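Local coordinates for protein multicopper oxidase type 1 (PDB 3G5W) that binds copper ions at a mononuclear site and at copper-oxygen clusters, and probably acts as a laccase-like oxidoreductase built from two cupredoxin-type domains, at residues S209-K214 with D226-G231; I180-K183 with V187-L190; H111-G116 with D162-Y167. All coordinates share one frame; numbering follows the deposited sequence.

Interaction 1: S209-K214 with D226-G231; sequences SQIAFK and DTVLIG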
loop_
_atom_site.group_PDB
_atom_site.type_symbol
_atom_site.label_atom_id
_atom_site.label_comp_id
_atom_site.label_asym_id
_atom_site.label_seq_id
_atom_site.Cartn_x
_atom_site.Cartn_y
_atom_site.Cartn_z
ATOM N N SER A 209 -4.729 -11.256 -14.483
ATOM C CA SER A 209 -5.440 -10.027 -14.154
ATOM C C SER A 209 -4.977 -8.898 -15.063
ATOM O O SER A 209 -3.789 -8.555 -15.076
ATOM C CB SER A 209 -5.202 -9.633 -12.693
ATOM O OG SER A 209 -5.844 -10.533 -11.809
ATOM N N GLN A 210 -5.910 -8.336 -15.830
ATOM C CA GLN A 210 -5.622 -7.152 -16.623
ATOM C C GLN A 210 -6.193 -5.954 -15.874
ATOM O O GLN A 210 -7.406 -5.735 -15.875
ATOM C CB GLN A 210 -6.246 -7.241 -18.024
ATOM C CG GLN A 210 -5.805 -8.442 -18.861
ATOM C CD GLN A 210 -6.601 -8.555 -20.158
ATOM O OE1 GLN A 210 -6.529 -7.680 -21.019
ATOM N NE2 GLN A 210 -7.377 -9.631 -20.292
ATOM N N ILE A 211 -5.317 -5.191 -15.231
ATOM C CA ILE A 211 -5.724 -4.004 -14.476
ATOM C C ILE A 211 -5.941 -2.896 -15.499
ATOM O O ILE A 211 -4.979 -2.313 -16.003
ATOM C CB ILE A 211 -4.662 -3.614 -13.413
ATOM C CG1 ILE A 211 -4.367 -4.816 -12.504
ATOM C CG2 ILE A 211 -5.136 -2.404 -12.598
ATOM C CD1 ILE A 211 -3.087 -4.732 -11.708
ATOM N N ALA A 212 -7.207 -2.629 -15.819
ATOM C CA ALA A 212 -7.550 -1.803 -16.984
ATOM C C ALA A 212 -8.037 -0.380 -16.681
ATOM O O ALA A 212 -7.949 0.504 -17.546
ATOM C CB ALA A 212 -8.564 -2.533 -17.860
ATOM N N PHE A 213 -8.578 -0.173 -15.481
ATOM C CA PHE A 213 -9.069 1.145 -15.061
ATOM C C PHE A 213 -8.669 1.425 -13.616
ATOM O O PHE A 213 -8.673 0.515 -12.782
ATOM C CB PHE A 213 -10.603 1.236 -15.174
ATOM C CG PHE A 213 -11.138 1.103 -16.581
ATOM C CD1 PHE A 213 -11.558 2.223 -17.285
ATOM C CD2 PHE A 213 -11.255 -0.152 -17.186
ATOM C CE1 PHE A 213 -12.061 2.109 -18.578
ATOM C CE2 PHE A 213 -11.758 -0.277 -18.478
ATOM C CZ PHE A 213 -12.158 0.857 -19.175
ATOM N N LYS A 214 -8.315 2.680 -13.338
ATOM C CA LYS A 214 -8.112 3.158 -11.968
ATOM C C LYS A 214 -9.004 4.359 -11.746
ATOM O O LYS A 214 -9.030 5.269 -12.574
ATOM C CB LYS A 214 -6.651 3.546 -11.688
ATOM C CG LYS A 214 -6.471 4.262 -10.325
ATOM C CD LYS A 214 -5.042 4.703 -10.040
ATOM C CE LYS A 214 -4.996 5.715 -8.867
ATOM N NZ LYS A 214 -5.872 5.331 -7.701
ATOM N N ASP A 226 -1.183 -10.740 -11.343
ATOM C CA ASP A 226 -2.080 -11.670 -10.666
ATOM C C ASP A 226 -2.582 -11.176 -9.310
ATOM O O ASP A 226 -3.499 -11.768 -8.740
ATOM C CB ASP A 226 -1.462 -13.079 -10.558
ATOM C CG ASP A 226 -0.152 -13.106 -9.773
ATOM O OD1 ASP A 226 -0.100 -12.596 -8.636
ATOM O OD2 ASP A 226 0.838 -13.669 -10.292
ATOM N N THR A 227 -1.972 -10.097 -8.810
ATOM C CA THR A 227 -2.325 -9.509 -7.512
ATOM C C THR A 227 -2.460 -7.987 -7.641
ATOM O O THR A 227 -1.545 -7.305 -8.114
ATOM C CB THR A 227 -1.290 -9.889 -6.404
ATOM O OG1 THR A 227 -1.151 -11.315 -6.345
ATOM C CG2 THR A 227 -1.716 -9.382 -5.026
ATOM N N VAL A 228 -3.618 -7.475 -7.232
ATOM C CA VAL A 228 -3.944 -6.060 -7.341
ATOM C C VAL A 228 -3.947 -5.421 -5.955
ATOM O O VAL A 228 -4.824 -5.707 -5.136
ATOM C CB VAL A 228 -5.341 -5.846 -7.993
ATOM C CG1 VAL A 228 -5.631 -4.352 -8.169
ATOM C CG2 VAL A 228 -5.450 -6.599 -9.344
ATOM N N LEU A 229 -2.974 -4.549 -5.701
ATOM C CA LEU A 229 -2.916 -3.825 -4.435
ATOM C C LEU A 229 -3.848 -2.618 -4.511
ATOM O O LEU A 229 -3.650 -1.718 -5.345
ATOM C CB LEU A 229 -1.473 -3.401 -4.124
ATOM C CG LEU A 229 -1.140 -3.074 -2.663
ATOM C CD1 LEU A 229 -1.222 -4.327 -1.801
ATOM C CD2 LEU A 229 0.259 -2.438 -2.560
ATOM N N ILE A 230 -4.884 -2.619 -3.668
ATOM C CA ILE A 230 -5.921 -1.582 -3.700
ATOM C C ILE A 230 -6.123 -0.934 -2.319
ATOM O O ILE A 230 -6.338 -1.620 -1.318
ATOM C CB ILE A 230 -7.263 -2.100 -4.326
ATOM C CG1 ILE A 230 -8.299 -0.970 -4.409
ATOM C CG2 ILE A 230 -7.803 -3.332 -3.588
ATOM C CD1 ILE A 230 -9.592 -1.342 -5.099
ATOM N N GLY A 231 -6.016 0.391 -2.281
ATOM C CA GLY A 231 -6.073 1.148 -1.033
ATOM C C GLY A 231 -7.406 1.842 -0.842
ATOM O O GLY A 231 -8.189 1.936 -1.782
#
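With chi1 at -55°, CG1 of Ile211 stands anti to its own carbonyl carbon, while chi1 of -177° in Val228 leaves CG2 as the methyl facing across, and the two side chains meet tip to tip. Ile211 CG1 and CD1 both lie 3.8 Å from Val228 CG2, which therefore rests against the outer half of the isoleucine chain. At the other end, Ser209 OG approaches the backbone of Asp226, 4.1 Å from Asp226 O; that carbonyl accepts a hydrogen bond from His203 ND1. The CB of Asp226 points away from 209-214, and its OD1 takes the hydroxyl of Thr227 (Thr227 OG1 to Asp226 OD1, 2.8 Å) nearly in line with the C-O bond. OD2 forms a salt bridge with Arg235 of the second subunit, and OD1 also bonds to His61 of that subunit. His203 and this His61 belong to copper-oxygen pockets; the Asp226 side chain sits about 5 Å from a bound copper-oxygen linkage. Strands 209-214 and 227-230 lie in the two facing sheets of the second cupredoxin-type domain. Ile211 and Val228 thus join the sheets by apolar contact, whereas Asp226 divides its polar bonds between its own chain and the second subunit.

Interaction 2: I180-K183 with V187-L190; sequences IRVK and VIRL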
loop_
_atom_site.group_PDB
_atom_site.type_symbol
_atom_site.label_atom_id
_atom_site.label_comp_id
_atom_site.label_asym_id
_atom_site.label_seq_id
_atom_site.Cartn_x
_atom_site.Cartn_y
_atom_site.Cartn_z
ATOM N N ILE A 180 -18.317 -16.896 -8.261
ATOM C CA ILE A 180 -18.484 -16.220 -9.542
ATOM C C ILE A 180 -18.572 -17.329 -10.577
ATOM O O ILE A 180 -17.626 -18.080 -10.745
ATOM C CB ILE A 180 -17.302 -15.255 -9.794
ATOM C CG1 ILE A 180 -17.400 -14.075 -8.811
ATOM C CG2 ILE A 180 -17.250 -14.777 -11.272
ATOM C CD1 ILE A 180 -16.127 -13.234 -8.669
ATOM N N ARG A 181 -19.729 -17.468 -11.226
ATOM C CA ARG A 181 -19.963 -18.610 -12.116
ATOM C C ARG A 181 -19.828 -18.214 -13.573
ATOM O O ARG A 181 -20.483 -17.277 -14.033
ATOM C CB ARG A 181 -21.330 -19.258 -11.855
ATOM C CG ARG A 181 -21.420 -19.932 -10.505
ATOM C CD ARG A 181 -22.750 -20.608 -10.279
ATOM N NE ARG A 181 -22.674 -21.520 -9.137
ATOM C CZ ARG A 181 -23.691 -22.238 -8.673
ATOM N NH1 ARG A 181 -24.888 -22.150 -9.246
ATOM N NH2 ARG A 181 -23.513 -23.040 -7.629
ATOM N N VAL A 182 -18.975 -18.939 -14.290
ATOM C CA VAL A 182 -18.618 -18.594 -15.668
ATOM C C VAL A 182 -18.580 -19.827 -16.564
ATOM O O VAL A 182 -18.710 -20.958 -16.087
ATOM C CB VAL A 182 -17.224 -17.909 -15.746
ATOM C CG1 VAL A 182 -17.222 -16.564 -15.009
ATOM C CG2 VAL A 182 -16.128 -18.834 -15.210
ATOM N N LYS A 183 -18.398 -19.596 -17.862
ATOM C CA LYS A 183 -18.062 -20.668 -18.797
ATOM C C LYS A 183 -16.897 -20.228 -19.672
ATOM O O LYS A 183 -16.596 -19.041 -19.762
ATOM C CB LYS A 183 -19.270 -21.068 -19.651
ATOM C CG LYS A 183 -19.650 -20.077 -20.735
ATOM C CD LYS A 183 -21.011 -20.416 -21.331
ATOM C CE LYS A 183 -21.393 -19.418 -22.418
ATOM N NZ LYS A 183 -21.590 -18.020 -21.897
ATOM N N VAL A 187 -15.689 -13.216 -20.575
ATOM C CA VAL A 187 -14.724 -12.194 -20.199
ATOM C C VAL A 187 -15.384 -11.423 -19.076
ATOM O O VAL A 187 -16.440 -10.820 -19.272
ATOM C CB VAL A 187 -14.401 -11.244 -21.374
ATOM C CG1 VAL A 187 -13.528 -10.064 -20.902
ATOM C CG2 VAL A 187 -13.723 -12.007 -22.508
ATOM N N ILE A 188 -14.792 -11.471 -17.890
ATOM C CA ILE A 188 -15.412 -10.802 -16.744
ATOM C C ILE A 188 -14.676 -9.527 -16.348
ATOM O O ILE A 188 -13.462 -9.406 -16.518
ATOM C CB ILE A 188 -15.646 -11.747 -15.522
ATOM C CG1 ILE A 188 -14.327 -12.141 -14.844
ATOM C CG2 ILE A 188 -16.466 -12.984 -15.941
ATOM C CD1 ILE A 188 -14.490 -13.085 -13.647
ATOM N N ARG A 189 -15.447 -8.579 -15.840
ATOM C CA ARG A 189 -14.929 -7.328 -15.339
ATOM C C ARG A 189 -15.231 -7.305 -13.850
ATOM O O ARG A 189 -16.394 -7.317 -13.458
ATOM C CB ARG A 189 -15.628 -6.181 -16.055
ATOM C CG ARG A 189 -15.178 -4.785 -15.663
ATOM C CD ARG A 189 -15.916 -3.758 -16.523
ATOM N NE ARG A 189 -15.483 -2.395 -16.233
ATOM C CZ ARG A 189 -15.604 -1.368 -17.074
ATOM N NH1 ARG A 189 -15.171 -0.165 -16.717
ATOM N NH2 ARG A 189 -16.145 -1.541 -18.277
ATOM N N LEU A 190 -14.184 -7.326 -13.028
ATOM C CA LEU A 190 -14.333 -7.169 -11.589
ATOM C C LEU A 190 -14.080 -5.721 -11.197
ATOM O O LEU A 190 -12.968 -5.201 -11.349
ATOM C CB LEU A 190 -13.381 -8.092 -10.823
ATOM C CG LEU A 190 -13.289 -9.573 -11.203
ATOM C CD1 LEU A 190 -12.206 -10.250 -10.358
ATOM C CD2 LEU A 190 -14.629 -10.285 -11.055
#
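Ile188 bulges toward 180-183, and its two branches settle against different neighbours there. Its CG2 butts against Val182 CG1 at 3.8 Å, the two side chains crossing at about a right angle. Its other branch ends in CD1, which lies 4.0 Å from Ile180 CG2. With chi1 at 70°, CG1 of Ile188 sits between its backbone N and carbonyl carbon, and this rotation sends the longer branch toward Ile180 while CG2 remains for Val182. Strand 180-182 is the outermost strand of one sheet in the second cupredoxin-type domain and 187-194 runs inside the other; only the three residues 184-186 separate the two segments, so the chain passes from one layer of the beta sandwich to the other through a short turn. The strand axes lie 9.4 Å apart at an angle of 161°, close to antiparallel, with side chains filling the gap. Ile180 in turn lies between Ile188 and Leu190, touching the first through CG2 and sending CD1 obliquely across to Leu190 CD2, at 4.1 Å; the leucine arrives by its end, since its first bond does not aim at the opposite strand. Tyr139 packs beside Ile180 and Ile188, and Leu240 lies against Ile188 and Leu190.

Interaction 3: H111-G116 with D162-Y167; sequences HVTMRG and DVFDYY. With CU (copper (II) ion), chain G.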
loop_
_atom_site.group_PDB
_atom_site.type_symbol
_atom_site.label_atom_id
_atom_site.label_comp_id
_atom_site.label_asym_id
_atom_site.label_seq_id
_atom_site.Cartn_x
_atom_site.Cartn_y
_atom_site.Cartn_z
ATOM N N HIS A 111 -18.713 5.697 10.515
ATOM C CA HIS A 111 -19.874 5.544 9.623
ATOM C C HIS A 111 -19.576 4.743 8.356
ATOM O O HIS A 111 -20.360 3.869 7.973
ATOM C CB HIS A 111 -20.482 6.911 9.265
ATOM C CG HIS A 111 -21.194 7.582 10.406
ATOM N ND1 HIS A 111 -22.274 8.420 10.220
ATOM C CD2 HIS A 111 -20.987 7.530 11.744
ATOM C CE1 HIS A 111 -22.687 8.872 11.392
ATOM N NE2 HIS A 111 -21.929 8.339 12.334
ATOM N N VAL A 112 -18.448 5.037 7.712
ATOM C CA VAL A 112 -18.061 4.317 6.493
ATOM C C VAL A 112 -17.388 2.989 6.851
ATOM O O VAL A 112 -17.802 1.932 6.376
ATOM C CB VAL A 112 -17.162 5.170 5.547
ATOM C CG1 VAL A 112 -16.838 4.406 4.261
ATOM C CG2 VAL A 112 -17.849 6.466 5.194
ATOM N N THR A 113 -16.366 3.048 7.705
ATOM C CA THR A 113 -15.620 1.853 8.114
ATOM C C THR A 113 -16.500 0.718 8.655
ATOM O O THR A 113 -16.336 -0.438 8.244
ATOM C CB THR A 113 -14.510 2.199 9.141
ATOM O OG1 THR A 113 -13.653 3.211 8.595
ATOM C CG2 THR A 113 -13.676 0.965 9.499
ATOM N N MET A 114 -17.438 1.037 9.551
ATOM C CA MET A 114 -18.190 -0.023 10.237
ATOM C C MET A 114 -19.711 0.144 10.373
ATOM O O MET A 114 -20.344 -0.604 11.118
ATOM C CB MET A 114 -17.560 -0.324 11.604
ATOM C CG MET A 114 -17.637 0.815 12.627
ATOM S SD MET A 114 -16.600 0.497 14.080
ATOM C CE MET A 114 -14.957 0.833 13.424
ATOM N N ARG A 115 -20.307 1.090 9.654
ATOM C CA ARG A 115 -21.777 1.214 9.691
ATOM C C ARG A 115 -22.426 0.995 8.324
ATOM O O ARG A 115 -23.609 1.285 8.141
ATOM C CB ARG A 115 -22.211 2.550 10.314
ATOM C CG ARG A 115 -21.686 2.789 11.741
ATOM C CD ARG A 115 -22.257 1.805 12.760
ATOM N NE ARG A 115 -21.515 1.872 14.019
ATOM C CZ ARG A 115 -21.385 0.870 14.885
ATOM N NH1 ARG A 115 -20.669 1.046 15.987
ATOM N NH2 ARG A 115 -21.959 -0.304 14.660
ATOM N N GLY A 116 -21.642 0.468 7.377
ATOM C CA GLY A 116 -22.137 0.064 6.058
ATOM C C GLY A 116 -22.737 1.160 5.187
ATOM O O GLY A 116 -23.605 0.881 4.361
ATOM N N ASP A 162 -8.443 0.046 18.365
ATOM C CA ASP A 162 -9.398 -0.857 17.718
ATOM C C ASP A 162 -8.706 -2.095 17.164
ATOM O O ASP A 162 -7.571 -2.024 16.658
ATOM C CB ASP A 162 -10.139 -0.140 16.589
ATOM C CG ASP A 162 -11.347 0.631 17.079
ATOM O OD1 ASP A 162 -11.647 0.596 18.295
ATOM O OD2 ASP A 162 -12.002 1.280 16.241
ATOM N N VAL A 163 -9.386 -3.228 17.270
ATOM C CA VAL A 163 -8.868 -4.477 16.724
ATOM C C VAL A 163 -9.782 -4.936 15.594
ATOM O O VAL A 163 -10.936 -5.325 15.824
ATOM C CB VAL A 163 -8.697 -5.568 17.818
ATOM C CG1 VAL A 163 -8.153 -6.843 17.219
ATOM C CG2 VAL A 163 -7.758 -5.070 18.932
ATOM N N PHE A 164 -9.273 -4.859 14.366
ATOM C CA PHE A 164 -10.047 -5.306 13.211
ATOM C C PHE A 164 -10.067 -6.824 13.218
ATOM O O PHE A 164 -9.043 -7.452 13.472
ATOM C CB PHE A 164 -9.443 -4.773 11.903
ATOM C CG PHE A 164 -9.686 -3.311 11.678
ATOM C CD1 PHE A 164 -10.773 -2.886 10.928
ATOM C CD2 PHE A 164 -8.830 -2.357 12.220
ATOM C CE1 PHE A 164 -11.006 -1.523 10.720
ATOM C CE2 PHE A 164 -9.061 -0.993 12.024
ATOM C CZ PHE A 164 -10.144 -0.579 11.272
ATOM N N ASP A 165 -11.228 -7.416 12.955
ATOM C CA ASP A 165 -11.343 -8.872 13.036
ATOM C C ASP A 165 -12.296 -9.536 12.039
ATOM O O ASP A 165 -12.369 -10.758 11.997
ATOM C CB ASP A 165 -11.673 -9.323 14.473
ATOM C CG ASP A 165 -12.849 -8.583 15.079
ATOM O OD1 ASP A 165 -13.530 -7.794 14.381
ATOM O OD2 ASP A 165 -13.091 -8.800 16.285
ATOM N N TYR A 166 -13.028 -8.739 11.258
ATOM C CA TYR A 166 -13.847 -9.275 10.162
ATOM C C TYR A 166 -13.623 -8.495 8.871
ATOM O O TYR A 166 -13.445 -7.277 8.892
ATOM C CB TYR A 166 -15.346 -9.339 10.520
ATOM C CG TYR A 166 -15.658 -10.411 11.542
ATOM C CD1 TYR A 166 -16.101 -11.679 11.145
ATOM C CD2 TYR A 166 -15.489 -10.163 12.907
ATOM C CE1 TYR A 166 -16.371 -12.672 12.083
ATOM C CE2 TYR A 166 -15.753 -11.145 13.853
ATOM C CZ TYR A 166 -16.199 -12.394 13.434
ATOM O OH TYR A 166 -16.457 -13.361 14.368
ATOM N N TYR A 167 -13.621 -9.224 7.758
ATOM C CA TYR A 167 -13.304 -8.670 6.442
ATOM C C TYR A 167 -14.316 -9.205 5.438
ATOM O O TYR A 167 -14.596 -10.397 5.417
ATOM C CB TYR A 167 -11.861 -9.039 6.058
ATOM C CG TYR A 167 -10.921 -8.714 7.186
ATOM C CD1 TYR A 167 -10.398 -7.426 7.330
ATOM C CD2 TYR A 167 -10.622 -9.665 8.164
ATOM C CE1 TYR A 167 -9.566 -7.103 8.404
ATOM C CE2 TYR A 167 -9.790 -9.351 9.238
ATOM C CZ TYR A 167 -9.266 -8.069 9.342
ATOM O OH TYR A 167 -8.444 -7.742 10.396
HETATM CU CU CU G . -23.176 8.883 8.363
#
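The Phe164 ring is met at its edge: Thr113 CG2 lies near the ring plane, 3.8 Å from Phe164 CE1, and the two side chains cross at about a right angle. Thr113 presents this methyl because CG2 is anti to the backbone N (chi1 -55° for OG1), which turns the hydroxyl elsewhere, to a weak hydrogen bond with Asp255 of the third subunit. Within 111-116, the guanidinium of Arg115 has Met114 CG over one face, 4.2 Å above the plane and offset toward the rim. Met114 bends at chi3 (76°) and brings its terminal methyl to the carboxylate of Asp162, with Met114 CE 4.1 Å from Asp162 OD2. That carboxylate is held by Trp150 NE1 at OD1 and by Ile159 N at OD2. Thr113 and Met114, at the end of helix 108-114, thus link the first cupredoxin-type domain to the loop leading to strand 166-169 of the second. On the same helix, His111 ND1 binds the mononuclear copper at 2.1 Å, together with His56 and Cys104, with Met117 completing the site, the blue-copper type of ligand set. Across the domain boundary the chemistry is therefore methyl groups against a ring edge and a carboxylate, with the strong polar bonds made to other partners.

In the fold
Interactions 1 and 2 are both buried, and both bridge the same two sheets of the second domain, interaction 2 at outermost strand 180-182 and interaction 1 at the opposite outermost strand, 227-230. Interaction 2 is wholly aliphatic, interaction 1 only at Ile211 and Val228. They touch each other where Phe213 packs on Arg189 in a cation-pi contact. Interaction 3 is only partly buried and differs in kind: it joins a helix of the first domain to a loop of the second, through a few side-chain contacts beside a copper site. Its nearest atoms stay about 11 Å from interaction 1 and 14 Å from interaction 2. Interactions 1 and 3 reach neighbouring subunits, whereas interaction 2 lies within one chain.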